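Local coordinates for protein alkylhalidase CmlS (Streptomyces venezuelae, PDB 3I3L) that is a flavin-dependent halogenase of chloramphenicol biosynthesis that carries a covalently bound FAD, at residues Ala38-His43 with Leu77-Lys82; Gly69-Leu74 with Asp120-Val125. All coordinates share one frame; numbering follows the deposited sequence.

Overall arrangement
Both contacts lie within the FAD-binding part of the chain, on the same side of its centre, with their own centres about 13 Å apart. Their segments alternate along the sequence: 38-43, then 69-74, 77-82 and 120-125. Interaction 1 sets the first helix of the nucleotide-binding fold, 33-44, against the turn that follows helix 68-76; interaction 2 sets that same helix 68-76 against strand 122-124 of the larger mixed sheet. The two meet where Leu-79 N lies 3.0 Å from Leu-74 O, a probable hydrogen bond. Helix 68-76 and its turn therefore join the dinucleotide-binding layer to the second sheet, with the side chains of Met-71 and Leu-40 about 9 and 12 Å from the bound FAD.

Interaction 1 of 2, residues Ala38-His43 with Leu77-Lys82; sequences AGLTLH and LGLQEK
A buried, almost wholly apolar contact joins Leu-40 and Thr-41 of helix 33-44 to Leu-77 and Leu-79 in the turn between helices 68-76 and 80-86. No hydrogen bond crosses it; what passes between the two segments is van der Waals contact, burying 170 Å² in all. Leu-40 and Leu-79 reach toward each other tip to tip, their CD1 methyls 3.9 Å apart. Leucine suits both places because its branched end carries the methyls far from the backbone. Leu-77 enters beside this pair, with its CD1 4.2 Å from Leu-40 CB.

Both methyls of Leu-77 also approach the Thr-41 hydroxyl, CD2 at 3.6 Å and CD1 at 3.8 Å from OG1, the two side chains crossing at about a right angle. The hydroxyl lies beside the backbone N and anti to the carbonyl carbon (chi1 -56°), a setting from which it hydrogen-bonds to Val-37 O one turn earlier in the helix. With that bond made inside its own helix, the threonine can present its oxygen to leucine methyls in a buried place.

Gly-78 has positive phi (95°) and forms the Schellman motif that ends helix 68-76. The turn is consistent with Leu-77 and Leu-79 both pointing toward helix 33-44.

Around the contact, Glu-137 of helix 127-140 touches both Leu-40 and Leu-79, and Arg-141 just beyond bonds to Leu-77 O. Thr-41 also packs on Val-336 and Ala-339 of helix 327-347, while strand 25-29 lies against Ala-38 and Leu-42 of helix 33-44.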
# COMPACT_ATOMS: atom_id res chain seq x y z
N ALA A 38 3.89 5.21 14.68
CA ALA A 38 5.25 5.80 14.78
C ALA A 38 5.69 5.92 16.29
O ALA A 38 6.80 5.56 16.64
CB ALA A 38 5.30 7.13 14.17
N GLY A 39 4.79 6.39 17.14
CA GLY A 39 5.10 6.59 18.56
C GLY A 39 5.32 5.27 19.29
O GLY A 39 6.33 5.12 19.97
N LEU A 40 4.42 4.32 19.10
CA LEU A 40 4.61 2.96 19.63
C LEU A 40 5.93 2.35 19.18
O LEU A 40 6.63 1.71 19.97
CB LEU A 40 3.48 2.02 19.18
CG LEU A 40 2.09 2.35 19.72
CD1 LEU A 40 1.03 1.59 18.94
CD2 LEU A 40 2.00 2.05 21.25
N THR A 41 6.30 2.52 17.91
CA THR A 41 7.55 1.90 17.45
C THR A 41 8.78 2.61 18.03
O THR A 41 9.71 1.96 18.45
CB THR A 41 7.62 1.84 15.90
OG1 THR A 41 6.47 1.15 15.45
CG2 THR A 41 8.86 1.10 15.40
N LEU A 42 8.77 3.96 18.04
CA LEU A 42 9.85 4.76 18.60
C LEU A 42 10.03 4.50 20.13
O LEU A 42 11.12 4.46 20.61
CB LEU A 42 9.57 6.26 18.42
CG LEU A 42 10.02 6.92 17.13
CD1 LEU A 42 9.27 8.27 16.91
CD2 LEU A 42 11.56 7.06 17.04
N HIS A 43 8.93 4.30 20.85
CA HIS A 43 8.98 3.95 22.28
C HIS A 43 9.62 2.56 22.50
O HIS A 43 10.54 2.43 23.30
CB HIS A 43 7.58 3.97 22.86
CG HIS A 43 7.49 3.30 24.19
ND1 HIS A 43 7.68 3.99 25.39
CD2 HIS A 43 7.19 2.02 24.52
CE1 HIS A 43 7.53 3.14 26.39
NE2 HIS A 43 7.23 1.94 25.89
N LEU A 77 3.78 -5.26 17.60
CA LEU A 77 3.86 -4.15 18.53
C LEU A 77 3.03 -4.45 19.78
O LEU A 77 2.91 -3.59 20.65
CB LEU A 77 3.32 -2.85 17.92
CG LEU A 77 4.22 -2.12 16.89
CD1 LEU A 77 3.42 -0.98 16.20
CD2 LEU A 77 5.49 -1.60 17.57
N GLY A 78 2.41 -5.64 19.84
CA GLY A 78 1.79 -6.12 21.09
C GLY A 78 0.32 -5.86 21.25
O GLY A 78 -0.24 -6.00 22.34
N LEU A 79 -0.35 -5.55 20.17
CA LEU A 79 -1.73 -5.17 20.27
C LEU A 79 -2.76 -6.29 20.04
O LEU A 79 -3.99 -6.05 20.05
CB LEU A 79 -1.95 -4.00 19.34
CG LEU A 79 -1.27 -2.77 19.97
CD1 LEU A 79 -0.65 -1.95 18.89
CD2 LEU A 79 -2.25 -2.00 20.68
N GLN A 80 -2.27 -7.50 19.82
CA GLN A 80 -3.14 -8.63 19.42
C GLN A 80 -4.37 -8.87 20.32
O GLN A 80 -5.48 -9.10 19.82
CB GLN A 80 -2.38 -9.92 19.29
CG GLN A 80 -3.09 -10.84 18.41
CD GLN A 80 -3.35 -10.21 17.05
OE1 GLN A 80 -2.42 -9.89 16.29
NE2 GLN A 80 -4.64 -10.06 16.72
N GLU A 81 -4.16 -8.86 21.62
CA GLU A 81 -5.23 -9.13 22.56
C GLU A 81 -6.25 -8.00 22.54
O GLU A 81 -7.43 -8.27 22.44
CB GLU A 81 -4.67 -9.27 23.97
CG GLU A 81 -3.87 -10.53 24.19
CD GLU A 81 -3.89 -10.93 25.64
OE1 GLU A 81 -3.21 -10.25 26.45
OE2 GLU A 81 -4.62 -11.91 25.96
N LYS A 82 -5.80 -6.74 22.63
CA LYS A 82 -6.72 -5.61 22.53
C LYS A 82 -7.53 -5.66 21.23
O LYS A 82 -8.75 -5.41 21.23
CB LYS A 82 -6.01 -4.26 22.73
CG LYS A 82 -5.93 -3.80 24.24
CD LYS A 82 -5.39 -2.38 24.44
CE LYS A 82 -6.54 -1.28 24.61
NZ LYS A 82 -6.18 0.22 24.23

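Interaction 2 of 2, residues Gly69-Leu74 with Asp120-Val125; sequences GTMSIL and DHAVQV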
# COMPACT_ATOMS: atom_id res chain seq x y z
N GLY A 69 -1.00 -6.92 6.22
CA GLY A 69 0.33 -6.36 6.53
C GLY A 69 0.30 -5.44 7.74
O GLY A 69 1.26 -5.37 8.51
N THR A 70 -0.81 -4.73 7.91
CA THR A 70 -0.97 -3.83 9.05
C THR A 70 -1.29 -4.60 10.34
O THR A 70 -0.82 -4.18 11.42
CB THR A 70 -2.12 -2.82 8.79
OG1 THR A 70 -1.73 -1.93 7.73
CG2 THR A 70 -2.49 -2.03 10.05
N MET A 71 -2.07 -5.69 10.25
CA MET A 71 -2.33 -6.54 11.43
C MET A 71 -1.03 -7.16 11.90
O MET A 71 -0.79 -7.27 13.08
CB MET A 71 -3.35 -7.66 11.14
CG MET A 71 -4.55 -7.24 10.26
SD MET A 71 -5.75 -6.30 11.19
CE MET A 71 -5.20 -4.69 10.99
N SER A 72 -0.19 -7.58 10.96
CA SER A 72 1.10 -8.13 11.29
C SER A 72 1.90 -7.11 12.13
O SER A 72 2.55 -7.47 13.10
CB SER A 72 1.85 -8.49 10.02
OG SER A 72 3.15 -8.83 10.34
N ILE A 73 1.83 -5.84 11.75
CA ILE A 73 2.62 -4.82 12.42
C ILE A 73 2.08 -4.60 13.81
O ILE A 73 2.83 -4.57 14.79
CB ILE A 73 2.63 -3.47 11.65
CG1 ILE A 73 3.55 -3.55 10.42
CG2 ILE A 73 3.12 -2.31 12.60
CD1 ILE A 73 3.43 -2.35 9.48
N LEU A 74 0.77 -4.45 13.91
CA LEU A 74 0.13 -4.26 15.18
C LEU A 74 0.38 -5.49 16.12
O LEU A 74 0.52 -5.35 17.31
CB LEU A 74 -1.37 -4.05 14.97
CG LEU A 74 -1.76 -2.73 14.27
CD1 LEU A 74 -3.27 -2.62 14.11
CD2 LEU A 74 -1.23 -1.57 15.05
N ASP A 120 -3.66 -13.92 7.26
CA ASP A 120 -4.35 -14.55 6.15
C ASP A 120 -5.66 -13.78 5.92
O ASP A 120 -6.46 -14.14 5.07
CB ASP A 120 -4.72 -15.96 6.60
CG ASP A 120 -5.37 -15.93 7.98
OD1 ASP A 120 -6.60 -15.98 8.05
OD2 ASP A 120 -4.63 -15.77 8.99
N HIS A 121 -5.90 -12.76 6.76
CA HIS A 121 -7.08 -11.95 6.67
C HIS A 121 -6.76 -10.55 7.27
O HIS A 121 -5.64 -10.30 7.77
CB HIS A 121 -8.18 -12.60 7.47
CG HIS A 121 -7.91 -12.58 8.93
ND1 HIS A 121 -7.10 -13.51 9.55
CD2 HIS A 121 -8.26 -11.69 9.89
CE1 HIS A 121 -6.98 -13.21 10.83
NE2 HIS A 121 -7.68 -12.11 11.06
N ALA A 122 -7.70 -9.61 7.13
CA ALA A 122 -7.61 -8.39 7.88
C ALA A 122 -8.98 -8.11 8.38
O ALA A 122 -9.79 -9.05 8.55
CB ALA A 122 -7.02 -7.19 7.05
N VAL A 123 -9.29 -6.84 8.62
CA VAL A 123 -10.59 -6.53 9.22
C VAL A 123 -11.09 -5.24 8.65
O VAL A 123 -10.36 -4.51 7.96
CB VAL A 123 -10.42 -6.32 10.74
CG1 VAL A 123 -10.05 -7.65 11.43
CG2 VAL A 123 -9.30 -5.24 11.00
N GLN A 124 -12.34 -4.95 8.96
CA GLN A 124 -12.96 -3.69 8.61
C GLN A 124 -13.22 -2.97 9.95
O GLN A 124 -13.54 -3.64 10.92
CB GLN A 124 -14.28 -3.93 7.88
CG GLN A 124 -14.30 -5.16 6.92
CD GLN A 124 -13.66 -4.82 5.59
OE1 GLN A 124 -13.91 -5.48 4.58
NE2 GLN A 124 -12.88 -3.75 5.56
N VAL A 125 -13.05 -1.64 10.00
CA VAL A 125 -13.20 -0.93 11.26
C VAL A 125 -13.98 0.36 11.13
O VAL A 125 -14.08 0.95 10.05
CB VAL A 125 -11.84 -0.62 11.97
CG1 VAL A 125 -10.95 -1.91 12.05
CG2 VAL A 125 -11.09 0.48 11.20
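With CG beside its backbone N (chi1 -41°) and further bends at chi2 (-77°) and chi3 (90°), Met-71 folds its side chain along strand 122-124 and meets Ala-122 and Val-123 in turn. On the strand, Val-123 has CG1 beside its own backbone N, which leaves CG2 between that nitrogen and the carbonyl carbon, as the methyl that meets the thioether.

Met-71 makes the whole contact from the helix side. Its CG rests on Ala-122, 4.0 Å from CA and 4.1 Å from CB, and it also passes near the backbone of the preceding residue, with Met-71 CG 4.1 Å from His-121 O. Alanine suits this place because its small side chain lets the methionine come down close to the strand. Farther out, Met-71 SD lies 3.7 Å from Val-123 CG2, and Met-71 CE lies 4.1 Å from the same methyl, the two side chains running obliquely past each other. An unbranched, flexible methionine can follow two successive strand residues in this way.

Within segment 120-125, His-121 ND1 donates to Asp-120 OD1 at 2.9 Å; the acceptor lies nearly in the imidazole plane but is approached from above the plane of the carboxylate. The ring itself does not touch the helix segment, and this bond probably helps to fix its rotation.

Strand 122-124 is also tied by backbone bonds to strand 89-97 and, through Val-123, to Leu-66, whose side chain touches Met-71. The Met-71 side chain is about 9 Å from the bound FAD. No hydrogen bond or charge pair joins the two segments, so what passes between them is dispersion and the exclusion of water.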